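Local coordinates for protein papain inhibitor (Streptomyces mobaraensis, PDB 5NTB) that inhibits the cysteine proteases papain and bromelain and bovine trypsin, and serves as a glutamine and lysine donor substrate for transglutaminase, at residues K11-T16 and H82-Q87; Y20-T25 and V71-P76; S57-Y62 and T105-R110; S31-A36 and I67-R72. One frame throughout, in Å; residues are numbered along the deposited sequence. Where two conformers were deposited one is given.

Contact 1 (K11-T16 and H82-Q87). With SO4 (sulfate ion), chain D.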
loop_
_atom_site.group_PDB
_atom_site.type_symbol
_atom_site.label_atom_id
_atom_site.label_comp_id
_atom_site.label_asym_id
_atom_site.label_seq_id
_atom_site.Cartn_x
_atom_site.Cartn_y
_atom_site.Cartn_z
ATOM N N LYS A 11 10.152 -2.905 0.567
ATOM C CA LYS A 11 9.716 -4.266 0.350
ATOM C C LYS A 11 8.204 -4.280 0.291
ATOM O O LYS A 11 7.527 -3.350 0.751
ATOM C CB LYS A 11 10.216 -5.205 1.449
ATOM C CG LYS A 11 9.530 -4.995 2.775
ATOM C CD LYS A 11 9.951 -6.040 3.809
ATOM C CE LYS A 11 11.200 -5.602 4.549
ATOM N NZ LYS A 11 11.410 -6.392 5.796
ATOM N N MET A 12 7.682 -5.341 -0.296
ATOM C CA MET A 12 6.245 -5.512 -0.359
ATOM C C MET A 12 5.868 -6.915 0.084
ATOM O O MET A 12 6.544 -7.901 -0.235
ATOM C CB MET A 12 5.700 -5.232 -1.758
ATOM C CG MET A 12 6.190 -6.164 -2.840
ATOM S SD MET A 12 5.460 -5.718 -4.429
ATOM C CE MET A 12 6.091 -7.051 -5.449
ATOM N N THR A 13 4.803 -6.977 0.853
ATOM C CA THR A 13 4.094 -8.204 1.158
ATOM C C THR A 13 2.667 -8.027 0.677
ATOM O O THR A 13 2.314 -7.011 0.073
ATOM C CB THR A 13 4.149 -8.499 2.654
ATOM O OG1 THR A 13 3.692 -7.352 3.373
ATOM C CG2 THR A 13 5.575 -8.795 3.083
ATOM N N TYR A 14 1.826 -9.013 0.938
ATOM C CA TYR A 14 0.432 -8.846 0.561
ATOM C C TYR A 14 -0.480 -9.392 1.646
ATOM O O TYR A 14 -0.075 -10.186 2.498
ATOM C CB TYR A 14 0.108 -9.509 -0.784
ATOM C CG TYR A 14 0.219 -11.011 -0.765
ATOM C CD1 TYR A 14 -0.844 -11.790 -0.328
ATOM C CD2 TYR A 14 1.386 -11.646 -1.170
ATOM C CE1 TYR A 14 -0.751 -13.156 -0.290
ATOM C CE2 TYR A 14 1.480 -13.022 -1.141
ATOM C CZ TYR A 14 0.405 -13.760 -0.698
ATOM O OH TYR A 14 0.469 -15.135 -0.670
ATOM N N TYR A 15 -1.735 -8.955 1.594
ATOM C CA TYR A 15 -2.728 -9.390 2.564
ATOM C C TYR A 15 -4.064 -9.598 1.876
ATOM O O TYR A 15 -4.253 -9.228 0.721
ATOM C CB TYR A 15 -2.836 -8.407 3.738
ATOM C CG TYR A 15 -3.552 -7.080 3.521
ATOM C CD1 TYR A 15 -3.051 -6.111 2.651
ATOM C CD2 TYR A 15 -4.689 -6.768 4.260
ATOM C CE1 TYR A 15 -3.682 -4.883 2.509
ATOM C CE2 TYR A 15 -5.315 -5.548 4.132
ATOM C CZ TYR A 15 -4.813 -4.611 3.245
ATOM O OH TYR A 15 -5.449 -3.388 3.118
ATOM N N THR A 16 -4.996 -10.233 2.611
ATOM C CA THR A 16 -6.257 -10.696 2.038
ATOM C C THR A 16 -7.475 -10.285 2.862
ATOM O O THR A 16 -8.523 -10.931 2.751
ATOM C CB THR A 16 -6.252 -12.220 1.890
ATOM O OG1 THR A 16 -5.999 -12.818 3.169
ATOM C CG2 THR A 16 -5.181 -12.656 0.910
ATOM N N HIS A 82 8.061 -0.527 4.019
ATOM C CA HIS A 82 7.422 -1.808 3.738
ATOM C C HIS A 82 5.935 -1.583 3.488
ATOM O O HIS A 82 5.203 -1.204 4.404
ATOM C CB HIS A 82 7.670 -2.749 4.915
ATOM C CG HIS A 82 6.854 -4.005 4.904
ATOM N ND1 HIS A 82 6.823 -4.862 5.982
ATOM C CD2 HIS A 82 6.052 -4.554 3.963
ATOM C CE1 HIS A 82 6.024 -5.878 5.713
ATOM N NE2 HIS A 82 5.543 -5.716 4.491
ATOM N N ILE A 83 5.480 -1.823 2.248
ATOM C CA ILE A 83 4.061 -1.694 1.930
ATOM C C ILE A 83 3.426 -3.071 1.899
ATOM O O ILE A 83 4.046 -4.063 1.509
ATOM C CB ILE A 83 3.830 -0.943 0.604
ATOM C CG1 ILE A 83 4.485 -1.669 -0.576
ATOM C CG2 ILE A 83 4.331 0.476 0.725
ATOM C CD1 ILE A 83 4.191 -1.007 -1.934
ATOM N N ASP A 84 2.160 -3.118 2.284
ATOM C CA ASP A 84 1.369 -4.346 2.292
ATOM C C ASP A 84 0.310 -4.167 1.209
ATOM O O ASP A 84 -0.717 -3.511 1.421
ATOM C CB ASP A 84 0.762 -4.573 3.677
ATOM C CG ASP A 84 0.510 -6.043 4.003
ATOM O OD1 ASP A 84 0.920 -6.934 3.244
ATOM O OD2 ASP A 84 -0.102 -6.299 5.059
ATOM N N LEU A 85 0.577 -4.711 0.030
ATOM C CA LEU A 85 -0.364 -4.614 -1.070
ATOM C C LEU A 85 -1.506 -5.588 -0.868
ATOM O O LEU A 85 -1.360 -6.615 -0.210
ATOM C CB LEU A 85 0.327 -4.923 -2.399
ATOM C CG LEU A 85 1.250 -3.848 -2.948
ATOM C CD1 LEU A 85 1.998 -4.437 -4.136
ATOM C CD2 LEU A 85 0.469 -2.634 -3.396
ATOM N N SER A 86 -2.648 -5.280 -1.462
ATOM C CA SER A 86 -3.639 -6.335 -1.591
ATOM C C SER A 86 -3.044 -7.514 -2.357
ATOM O O SER A 86 -2.153 -7.356 -3.196
ATOM C CB SER A 86 -4.889 -5.798 -2.279
ATOM O OG SER A 86 -4.620 -5.435 -3.623
ATOM N N GLN A 87 -3.532 -8.710 -2.035
ATOM C CA GLN A 87 -3.178 -9.898 -2.802
ATOM C C GLN A 87 -3.379 -9.664 -4.293
ATOM O O GLN A 87 -2.525 -10.029 -5.117
ATOM C CB GLN A 87 -4.033 -11.071 -2.319
ATOM C CG GLN A 87 -3.661 -12.401 -2.930
ATOM C CD GLN A 87 -4.643 -13.485 -2.545
ATOM O OE1 GLN A 87 -4.242 -14.509 -2.013
ATOM N NE2 GLN A 87 -5.923 -13.254 -2.782
HETATM S S SO4 D . 9.351 -5.110 8.528
HETATM O O1 SO4 D . 10.495 -4.875 7.648
HETATM O O2 SO4 D . 8.913 -6.501 8.423
HETATM O O3 SO4 D . 8.257 -4.207 8.152
HETATM O O4 SO4 D . 9.745 -4.813 9.906
HETATM O O HOH W 1 0.581 -9.348 4.964
HETATM O O HOH W 2 -2.409 -16.281 -0.392
#

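Contact 2 (Y20-T25 and V71-P76)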
loop_
_atom_site.group_PDB
_atom_site.type_symbol
_atom_site.label_atom_id
_atom_site.label_comp_id
_atom_site.label_asym_id
_atom_site.label_seq_id
_atom_site.Cartn_x
_atom_site.Cartn_y
_atom_site.Cartn_z
ATOM N N TYR A 20 -13.613 -3.459 6.472
ATOM C CA TYR A 20 -13.340 -2.033 6.358
ATOM C C TYR A 20 -11.870 -1.793 6.655
ATOM O O TYR A 20 -11.348 -2.308 7.648
ATOM C CB TYR A 20 -14.201 -1.215 7.327
ATOM C CG TYR A 20 -15.682 -1.316 7.076
ATOM C CD1 TYR A 20 -16.223 -1.011 5.836
ATOM C CD2 TYR A 20 -16.531 -1.737 8.084
ATOM C CE1 TYR A 20 -17.592 -1.119 5.608
ATOM C CE2 TYR A 20 -17.888 -1.854 7.870
ATOM C CZ TYR A 20 -18.411 -1.543 6.638
ATOM O OH TYR A 20 -19.768 -1.653 6.442
ATOM N N GLY A 21 -11.208 -1.016 5.797
ATOM C CA GLY A 21 -9.841 -0.615 6.058
ATOM C C GLY A 21 -9.770 0.560 7.021
ATOM O O GLY A 21 -10.772 1.080 7.510
ATOM N N ALA A 22 -8.543 0.976 7.309
ATOM C CA ALA A 22 -8.338 2.083 8.237
ATOM C C ALA A 22 -8.873 3.396 7.695
ATOM O O ALA A 22 -9.061 4.347 8.468
ATOM C CB ALA A 22 -6.852 2.229 8.556
ATOM N N CYS A 23 -9.129 3.478 6.393
ATOM C CA CYS A 23 -9.785 4.661 5.859
ATOM C C CYS A 23 -11.288 4.631 6.090
ATOM O O CYS A 23 -11.961 5.637 5.834
ATOM C CB CYS A 23 -9.484 4.807 4.365
ATOM S SG CYS A 23 -7.749 5.256 4.031
ATOM N N GLY A 24 -11.824 3.517 6.588
ATOM C CA GLY A 24 -13.248 3.444 6.848
ATOM C C GLY A 24 -14.088 3.082 5.651
ATOM O O GLY A 24 -15.304 3.308 5.667
ATOM N N THR A 25 -13.484 2.540 4.605
ATOM C CA THR A 25 -14.226 2.157 3.423
ATOM C C THR A 25 -14.154 0.646 3.219
ATOM O O THR A 25 -13.224 -0.007 3.707
ATOM C CB THR A 25 -13.687 2.871 2.176
ATOM O OG1 THR A 25 -12.362 2.403 1.887
ATOM C CG2 THR A 25 -13.653 4.375 2.397
ATOM N N VAL A 71 -4.384 4.088 -1.804
ATOM C CA VAL A 71 -4.214 3.869 -0.370
ATOM C C VAL A 71 -5.589 3.688 0.253
ATOM O O VAL A 71 -6.437 4.584 0.185
ATOM C CB VAL A 71 -3.479 5.043 0.289
ATOM C CG1 VAL A 71 -3.430 4.847 1.799
ATOM C CG2 VAL A 71 -2.086 5.223 -0.315
ATOM N N ARG A 72 -5.809 2.546 0.894
ATOM C CA ARG A 72 -7.092 2.266 1.525
ATOM C C ARG A 72 -6.963 1.754 2.949
ATOM O O ARG A 72 -7.985 1.538 3.606
ATOM C CB ARG A 72 -7.881 1.235 0.708
ATOM C CG ARG A 72 -8.144 1.673 -0.710
ATOM C CD ARG A 72 -9.618 1.777 -0.972
ATOM N NE ARG A 72 -9.942 2.112 -2.358
ATOM C CZ ARG A 72 -10.205 3.337 -2.797
ATOM N NH1 ARG A 72 -10.175 4.370 -1.966
ATOM N NH2 ARG A 72 -10.514 3.526 -4.073
ATOM N N ASP A 73 -5.752 1.548 3.448
ATOM C CA ASP A 73 -5.619 0.847 4.715
ATOM C C ASP A 73 -4.276 1.203 5.328
ATOM O O ASP A 73 -3.411 1.806 4.685
ATOM C CB ASP A 73 -5.754 -0.662 4.491
ATOM C CG ASP A 73 -6.271 -1.428 5.709
ATOM O OD1 ASP A 73 -6.431 -0.860 6.804
ATOM O OD2 ASP A 73 -6.478 -2.654 5.547
ATOM N N LYS A 74 -4.126 0.817 6.590
ATOM C CA LYS A 74 -2.935 1.045 7.392
ATOM C C LYS A 74 -2.319 -0.300 7.734
ATOM O O LYS A 74 -3.038 -1.253 8.034
ATOM C CB LYS A 74 -3.304 1.795 8.673
ATOM C CG LYS A 74 -2.172 2.077 9.659
ATOM C CD LYS A 74 -2.708 3.053 10.697
ATOM C CE LYS A 74 -1.890 3.123 11.956
ATOM N NZ LYS A 74 -2.649 3.971 12.921
ATOM N N CYS A 75 -0.987 -0.377 7.692
ATOM C CA CYS A 75 -0.252 -1.571 8.100
ATOM C C CYS A 75 0.464 -1.257 9.405
ATOM O O CYS A 75 1.536 -0.627 9.389
ATOM C CB CYS A 75 0.746 -1.974 7.011
ATOM S SG CYS A 75 1.719 -3.427 7.433
ATOM N N PRO A 76 -0.090 -1.640 10.560
ATOM C CA PRO A 76 0.558 -1.279 11.831
ATOM C C PRO A 76 1.903 -1.949 12.046
ATOM O O PRO A 76 2.748 -1.396 12.764
ATOM C CB PRO A 76 -0.460 -1.736 12.890
ATOM C CG PRO A 76 -1.748 -1.863 12.161
ATOM C CD PRO A 76 -1.397 -2.281 10.771
HETATM O O HOH W 3 -10.605 1.492 3.985
HETATM O O HOH W 4 -10.265 4.053 1.070
#

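Contact 3 (S57-Y62 and T105-R110)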
loop_
_atom_site.group_PDB
_atom_site.type_symbol
_atom_site.label_atom_id
_atom_site.label_comp_id
_atom_site.label_asym_id
_atom_site.label_seq_id
_atom_site.Cartn_x
_atom_site.Cartn_y
_atom_site.Cartn_z
ATOM N N SER A 57 -2.619 7.674 -3.912
ATOM C CA SER A 57 -2.297 6.345 -4.405
ATOM C C SER A 57 -0.806 6.115 -4.237
ATOM O O SER A 57 -0.060 6.996 -3.806
ATOM C CB SER A 57 -2.692 6.182 -5.875
ATOM O OG SER A 57 -4.093 6.271 -6.045
ATOM N N VAL A 58 -0.380 4.906 -4.549
ATOM C CA VAL A 58 1.039 4.655 -4.711
ATOM C C VAL A 58 1.270 4.116 -6.107
ATOM O O VAL A 58 0.405 3.484 -6.718
ATOM C CB VAL A 58 1.609 3.682 -3.664
ATOM C CG1 VAL A 58 1.544 4.310 -2.277
ATOM C CG2 VAL A 58 0.871 2.367 -3.715
ATOM N N GLU A 59 2.459 4.385 -6.607
ATOM C CA GLU A 59 2.985 3.728 -7.794
ATOM C C GLU A 59 4.090 2.806 -7.312
ATOM O O GLU A 59 5.011 3.255 -6.616
ATOM C CB GLU A 59 3.504 4.744 -8.813
ATOM C CG GLU A 59 2.369 5.380 -9.591
ATOM C CD GLU A 59 2.840 6.328 -10.678
ATOM O OE1 GLU A 59 1.996 7.084 -11.209
ATOM O OE2 GLU A 59 4.044 6.313 -11.002
ATOM N N VAL A 60 3.959 1.521 -7.624
ATOM C CA VAL A 60 4.861 0.478 -7.152
ATOM C C VAL A 60 5.536 -0.141 -8.357
ATOM O O VAL A 60 4.861 -0.565 -9.303
ATOM C CB VAL A 60 4.123 -0.613 -6.358
ATOM C CG1 VAL A 60 5.143 -1.593 -5.762
ATOM C CG2 VAL A 60 3.257 0.007 -5.276
ATOM N N SER A 61 6.860 -0.214 -8.315
ATOM C CA SER A 61 7.646 -0.742 -9.418
ATOM C C SER A 61 8.450 -1.934 -8.939
ATOM O O SER A 61 9.098 -1.878 -7.886
ATOM C CB SER A 61 8.579 0.323 -9.990
ATOM O OG SER A 61 7.845 1.466 -10.381
ATOM N N TYR A 62 8.398 -3.008 -9.708
ATOM C CA TYR A 62 9.245 -4.157 -9.453
ATOM C C TYR A 62 9.508 -4.837 -10.780
ATOM O O TYR A 62 8.579 -5.029 -11.569
ATOM C CB TYR A 62 8.579 -5.127 -8.473
ATOM C CG TYR A 62 9.350 -6.405 -8.283
ATOM C CD1 TYR A 62 10.628 -6.377 -7.756
ATOM C CD2 TYR A 62 8.808 -7.631 -8.638
ATOM C CE1 TYR A 62 11.352 -7.538 -7.595
ATOM C CE2 TYR A 62 9.511 -8.786 -8.469
ATOM C CZ TYR A 62 10.781 -8.738 -7.952
ATOM O OH TYR A 62 11.483 -9.909 -7.786
ATOM N N THR A 105 10.475 -0.470 -5.560
ATOM C CA THR A 105 10.451 0.966 -5.386
ATOM C C THR A 105 8.999 1.406 -5.378
ATOM O O THR A 105 8.155 0.819 -6.062
ATOM C CB THR A 105 11.221 1.677 -6.494
ATOM O OG1 THR A 105 10.472 1.596 -7.707
ATOM C CG2 THR A 105 12.620 1.031 -6.703
ATOM N N TRP A 106 8.703 2.423 -4.580
ATOM C CA TRP A 106 7.344 2.935 -4.537
ATOM C C TRP A 106 7.357 4.406 -4.183
ATOM O O TRP A 106 8.317 4.924 -3.611
ATOM C CB TRP A 106 6.456 2.126 -3.568
ATOM C CG TRP A 106 6.793 2.193 -2.109
ATOM C CD1 TRP A 106 7.680 1.404 -1.430
ATOM C CD2 TRP A 106 6.208 3.066 -1.142
ATOM N NE1 TRP A 106 7.680 1.739 -0.089
ATOM C CE2 TRP A 106 6.787 2.757 0.110
ATOM C CE3 TRP A 106 5.236 4.069 -1.210
ATOM C CZ2 TRP A 106 6.442 3.429 1.284
ATOM C CZ3 TRP A 106 4.885 4.737 -0.042
ATOM C CH2 TRP A 106 5.482 4.402 1.197
ATOM N N LYS A 107 6.267 5.081 -4.537
ATOM C CA LYS A 107 6.124 6.486 -4.203
ATOM C C LYS A 107 4.649 6.776 -4.037
ATOM O O LYS A 107 3.800 6.146 -4.680
ATOM C CB LYS A 107 6.729 7.408 -5.273
ATOM C CG LYS A 107 6.060 7.291 -6.633
ATOM C CD LYS A 107 6.649 8.314 -7.595
ATOM C CE LYS A 107 5.995 8.222 -8.947
ATOM N NZ LYS A 107 6.530 9.281 -9.874
ATOM N N PHE A 108 4.358 7.713 -3.145
ATOM C CA PHE A 108 3.032 8.307 -3.068
ATOM C C PHE A 108 2.778 9.179 -4.286
ATOM O O PHE A 108 3.653 9.946 -4.705
ATOM C CB PHE A 108 2.902 9.172 -1.816
ATOM C CG PHE A 108 2.988 8.410 -0.520
ATOM C CD1 PHE A 108 1.933 7.612 -0.102
ATOM C CD2 PHE A 108 4.093 8.539 0.306
ATOM C CE1 PHE A 108 1.995 6.931 1.108
ATOM C CE2 PHE A 108 4.158 7.871 1.525
ATOM C CZ PHE A 108 3.098 7.067 1.924
ATOM N N VAL A 109 1.562 9.099 -4.829
ATOM C CA VAL A 109 1.146 9.962 -5.935
ATOM C C VAL A 109 -0.258 10.500 -5.695
ATOM O O VAL A 109 -1.018 9.990 -4.871
ATOM C CB VAL A 109 1.170 9.240 -7.298
ATOM C CG1 VAL A 109 2.581 8.817 -7.666
ATOM C CG2 VAL A 109 0.233 8.044 -7.274
ATOM N N ARG A 110 -0.607 11.533 -6.461
ATOM C CA ARG A 110 -1.968 12.059 -6.463
ATOM C C ARG A 110 -2.554 12.044 -7.871
ATOM O O ARG A 110 -3.643 11.510 -8.094
ATOM C CB ARG A 110 -2.002 13.479 -5.894
ATOM C CG ARG A 110 -2.084 13.504 -4.382
ATOM C CD ARG A 110 -2.760 14.762 -3.866
ATOM N NE ARG A 110 -3.056 14.641 -2.440
ATOM C CZ ARG A 110 -2.238 15.040 -1.469
ATOM N NH1 ARG A 110 -2.585 14.886 -0.199
ATOM N NH2 ARG A 110 -1.071 15.598 -1.766
HETATM O O HOH W 5 -4.802 8.984 -6.372
HETATM O O HOH W 6 12.092 -0.893 -9.314
#

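Contact 4 (S31-A36 and I67-R72)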
loop_
_atom_site.group_PDB
_atom_site.type_symbol
_atom_site.label_atom_id
_atom_site.label_comp_id
_atom_site.label_asym_id
_atom_site.label_seq_id
_atom_site.Cartn_x
_atom_site.Cartn_y
_atom_site.Cartn_z
ATOM N N SER A 31 -9.640 -9.245 -4.157
ATOM C CA SER A 31 -10.181 -8.917 -5.463
ATOM C C SER A 31 -10.052 -7.454 -5.856
ATOM O O SER A 31 -10.561 -7.078 -6.918
ATOM C CB SER A 31 -11.663 -9.309 -5.541
ATOM O OG SER A 31 -12.427 -8.572 -4.615
ATOM N N GLN A 32 -9.402 -6.614 -5.053
ATOM C CA GLN A 32 -9.280 -5.203 -5.382
ATOM C C GLN A 32 -7.828 -4.776 -5.274
ATOM O O GLN A 32 -7.109 -5.227 -4.373
ATOM C CB GLN A 32 -10.118 -4.326 -4.451
ATOM C CG GLN A 32 -11.603 -4.553 -4.586
ATOM C CD GLN A 32 -12.382 -3.785 -3.548
ATOM O OE1 GLN A 32 -11.905 -3.554 -2.427
ATOM N NE2 GLN A 32 -13.590 -3.369 -3.914
ATOM N N ASP A 33 -7.408 -3.898 -6.187
ATOM C CA ASP A 33 -6.090 -3.272 -6.104
ATOM C C ASP A 33 -6.104 -2.193 -5.025
ATOM O O ASP A 33 -6.886 -1.237 -5.106
ATOM C CB ASP A 33 -5.690 -2.636 -7.436
ATOM C CG ASP A 33 -5.291 -3.641 -8.482
ATOM O OD1 ASP A 33 -5.068 -4.819 -8.143
ATOM O OD2 ASP A 33 -5.175 -3.230 -9.662
ATOM N N LEU A 34 -5.221 -2.320 -4.037
ATOM C CA LEU A 34 -5.097 -1.294 -3.011
ATOM C C LEU A 34 -3.803 -1.542 -2.253
ATOM O O LEU A 34 -3.139 -2.562 -2.441
ATOM C CB LEU A 34 -6.298 -1.295 -2.056
ATOM C CG LEU A 34 -6.663 -2.626 -1.392
ATOM C CD1 LEU A 34 -5.860 -2.909 -0.131
ATOM C CD2 LEU A 34 -8.152 -2.619 -1.076
ATOM N N VAL A 35 -3.459 -0.604 -1.377
ATOM C CA VAL A 35 -2.279 -0.762 -0.540
ATOM C C VAL A 35 -2.608 -0.351 0.888
ATOM O O VAL A 35 -3.411 0.560 1.134
ATOM C CB VAL A 35 -1.083 0.045 -1.083
ATOM C CG1 VAL A 35 -1.350 1.518 -1.017
ATOM C CG2 VAL A 35 0.206 -0.296 -0.315
ATOM N N ALA A 36 -1.978 -1.052 1.831
ATOM C CA ALA A 36 -1.924 -0.665 3.238
ATOM C C ALA A 36 -0.571 -0.022 3.504
ATOM O O ALA A 36 0.475 -0.626 3.225
ATOM C CB ALA A 36 -2.141 -1.877 4.144
ATOM N N ILE A 67 2.633 -0.501 -11.293
ATOM C CA ILE A 67 1.186 -0.413 -11.117
ATOM C C ILE A 67 0.884 0.766 -10.201
ATOM O O ILE A 67 1.743 1.251 -9.466
ATOM C CB ILE A 67 0.571 -1.700 -10.537
ATOM C CG1 ILE A 67 1.145 -2.007 -9.159
ATOM C CG2 ILE A 67 0.762 -2.890 -11.486
ATOM C CD1 ILE A 67 0.464 -3.189 -8.485
ATOM N N ARG A 68 -0.372 1.204 -10.228
ATOM C CA ARG A 68 -0.831 2.339 -9.436
ATOM C C ARG A 68 -2.081 1.915 -8.685
ATOM O O ARG A 68 -3.070 1.516 -9.308
ATOM C CB ARG A 68 -1.113 3.547 -10.335
ATOM C CG ARG A 68 -1.521 4.810 -9.607
ATOM C CD ARG A 68 -1.954 5.862 -10.624
ATOM N NE ARG A 68 -2.535 7.044 -9.997
ATOM C CZ ARG A 68 -1.952 8.236 -9.955
ATOM N NH1 ARG A 68 -2.565 9.252 -9.360
ATOM N NH2 ARG A 68 -0.758 8.419 -10.509
ATOM N N VAL A 69 -2.032 1.979 -7.354
ATOM C CA VAL A 69 -3.156 1.491 -6.550
ATOM C C VAL A 69 -3.484 2.500 -5.457
ATOM O O VAL A 69 -2.604 3.207 -4.951
ATOM C CB VAL A 69 -2.863 0.100 -5.917
ATOM C CG1 VAL A 69 -2.434 -0.924 -6.988
ATOM C CG2 VAL A 69 -1.802 0.191 -4.827
ATOM N N PRO A 70 -4.751 2.575 -5.061
ATOM C CA PRO A 70 -5.145 3.526 -4.019
ATOM C C PRO A 70 -4.723 3.093 -2.623
ATOM O O PRO A 70 -4.746 1.915 -2.273
ATOM C CB PRO A 70 -6.675 3.548 -4.133
ATOM C CG PRO A 70 -7.009 2.191 -4.671
ATOM C CD PRO A 70 -5.905 1.877 -5.643
ATOM N N VAL A 71 -4.384 4.088 -1.804
ATOM C CA VAL A 71 -4.214 3.869 -0.370
ATOM C C VAL A 71 -5.589 3.688 0.253
ATOM O O VAL A 71 -6.437 4.584 0.185
ATOM C CB VAL A 71 -3.479 5.043 0.289
ATOM C CG1 VAL A 71 -3.430 4.847 1.799
ATOM C CG2 VAL A 71 -2.086 5.223 -0.315
ATOM N N ARG A 72 -5.809 2.546 0.894
ATOM C CA ARG A 72 -7.092 2.266 1.525
ATOM C C ARG A 72 -6.963 1.754 2.949
ATOM O O ARG A 72 -7.985 1.538 3.606
ATOM C CB ARG A 72 -7.881 1.235 0.708
ATOM C CG ARG A 72 -8.144 1.673 -0.710
ATOM C CD ARG A 72 -9.618 1.777 -0.972
ATOM N NE ARG A 72 -9.942 2.112 -2.358
ATOM C CZ ARG A 72 -10.205 3.337 -2.797
ATOM N NH1 ARG A 72 -10.175 4.370 -1.966
ATOM N NH2 ARG A 72 -10.514 3.526 -4.073
HETATM O O HOH W 7 -5.434 0.215 -9.685
#

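Contact 1 (K11-T16 and H82-Q87)
K11-Y15 and H82-S86 run as parallel strands, their axes 37° apart, in the register M12-I83, T13-D84, Y14-L85, and backbone bonds from I83 N to K11 O through to Q87 N on Y15 O join them. On the face carrying K11, T13, H82 and D84, a chain of hydrogen bonds starts at a sulfate ion, probably from the crystallisation liquor. H82 ND1 donates to sulfate O3 at 2.7 Å, while K11 NZ grips O1 at 2.6 Å. At the other edge of the imidazole, H82 NE2 donates in the ring plane to T13 OG1 (2.7 Å), which in turn donates to D84 OD1 at 2.8 Å, from above the carboxylate plane. With CG anti to the backbone N (chi1 168°), the H82 ring leans over the first strand, and K11 CD lies above one face, 4.0 Å from the ring centroid. A leucine in place of H82 would probably leave T13 OG1 without its donor and the sulfate held by fewer bonds. On the other face M12 SD meets L85 CD1 at 3.7 Å. Further along, Y14 and Q87 lie side by side, and a water joins Y14 OH to Q87 OE1. Strand 82-86 is bordered on its other side by antiparallel strand 35-38, S86 OG caps helix 87-90 at A89 N and also bonds to Q32 O, and M12 and I83 pack on I104 of strand 104-109.

Contact 2 (Y20-T25 and V71-P76)
A22 N donates to D73 OD1 at 2.8 Å, the one direct hydrogen bond between the type I turn G21-G24 and strand 71-75. D73 turns its CG anti to the backbone N (chi1 -153°), which swings the carboxylate back to the turn although its CB points away. OD1 also accepts from K74 N at 2.9 Å; the two donors arrive from opposite faces of the carboxylate plane. A valine replacing D73 would probably leave A22 N without its acceptor and the turn less firmly fixed to the strand. A22 CB rests on K74 CB at 3.6 Å. R72, bent at chi2 (-119°), brings CD to 4.0 Å from T25 OG1, and one water bridges T25 OG1 to R72 NH1. A second water accepts from T25 N and donates to R72 O at 2.6 Å. The C23-C53 disulfide ties the turn to another loop, D73 OD2 binds Y15 OH of strand 8-18, and V71-C75 pairs with strand 35-38.

Contact 3 (S57-Y62 and T105-R110)
W106 sets CG between its backbone N and carbonyl carbon (chi1 66°), which turns the indole toward V58; in one of the two conformers of V58, its CG1 lies 3.9 Å from W106 CE3. They belong to an antiparallel strand pair of the double-psi beta-barrel, the fold expected from the family of this inhibitor. The evidence for the pairing is the regular ladder: S57-V109, E59-K107 and S61-T105 are hydrogen-bonded pairs, whereas V58-F108 and V60-W106 are non-hydrogen-bonded pairs, with strand directions 155° apart. At the S61-T105 end the bonds are nearly straight, 175° at the hydrogen for S61 N to T105 O.

On the face of V58, V60, W106 and F108, the same conformer of V58 puts CG1 4.0 Å from F108 CD1. W106 presents CZ3 above the F108 ring, displaced toward its rim, and F108 CZ in turn sits at the indole edge. W106 NE1 is satisfied by T81 O, while V58 packs on V35 and I37 and W106 on I83, so this face looks into the barrel core. On the other face, E59 and K107 extend side by side in the same direction. Their charges are near but short of a salt bridge, and E59 OE1 pairs instead with R68. Diagonally across the strands, toward the S57-V109 pair, the E59 side chain crosses V109 at about a right angle, E59 CD lying 3.9 Å from V109 CG1.

Contact 4 (S31-A36 and I67-R72)
The guanidinium of R72 carries P70 CB over the centre of one face, 3.7 Å above its plane, while R72 CG touches L34 CB at 3.7 Å. Here the start of strand 35-38 pairs in parallel with strand 65-75, just after loop residues D33 and L34, in a mixed sheet consistent with the double-psi beta-barrel family. Two backbone bonds secure it around the V35-V71 bridge: V35 N to P70 O (3.0 Å) and R72 N to V35 O, the latter almost straight at 174°. The adjoining P70 ring lies against the backbone ahead of V35, with P70 CD 3.3 Å from D33 O.

V35 and V69 furnish the buried centre. V69 places CG1 anti to its carbonyl carbon (chi1 -54°), and its two methyls divide the work: CG1 meets D33 CB, and CG2 meets V35 CB at 3.8 Å. Strands 57-62 and 82-86 enclose the same group, through V58 on V35 and V69 and through L85 on both valines. D33 has its main polar partner in K92, a salt bridge at OD2, and D33 and V69 both pack on A89 of helix 87-90. Within the bridge pair, V35 CG1 meets V71 CG2 at 3.8 Å.

How the contacts relate
From the N terminus, K11-T16 is the first segment met, and its return partner H82-Q87 makes contact 1 close a loop that contains contacts 2 and 4 entirely. Within it, Y20-T25 and S31-A36 both wait for strand 65-75, so contacts 2 and 4 end on the same strand and share V71 and R72. Contact 3 starts inside these loops at S57-Y62 but closes only at the C-terminal T105-R110, and thus crosses the other three. Contacts 1 and 4 meet through D84 O and A36 N, contacts 3 and 4 through V58 N and V69 O. Together they unite strands 8-18, 35-38, 57-62, 65-75, 82-86 and 104-109 in one curled sheet, with contact 2 adding a peripheral turn.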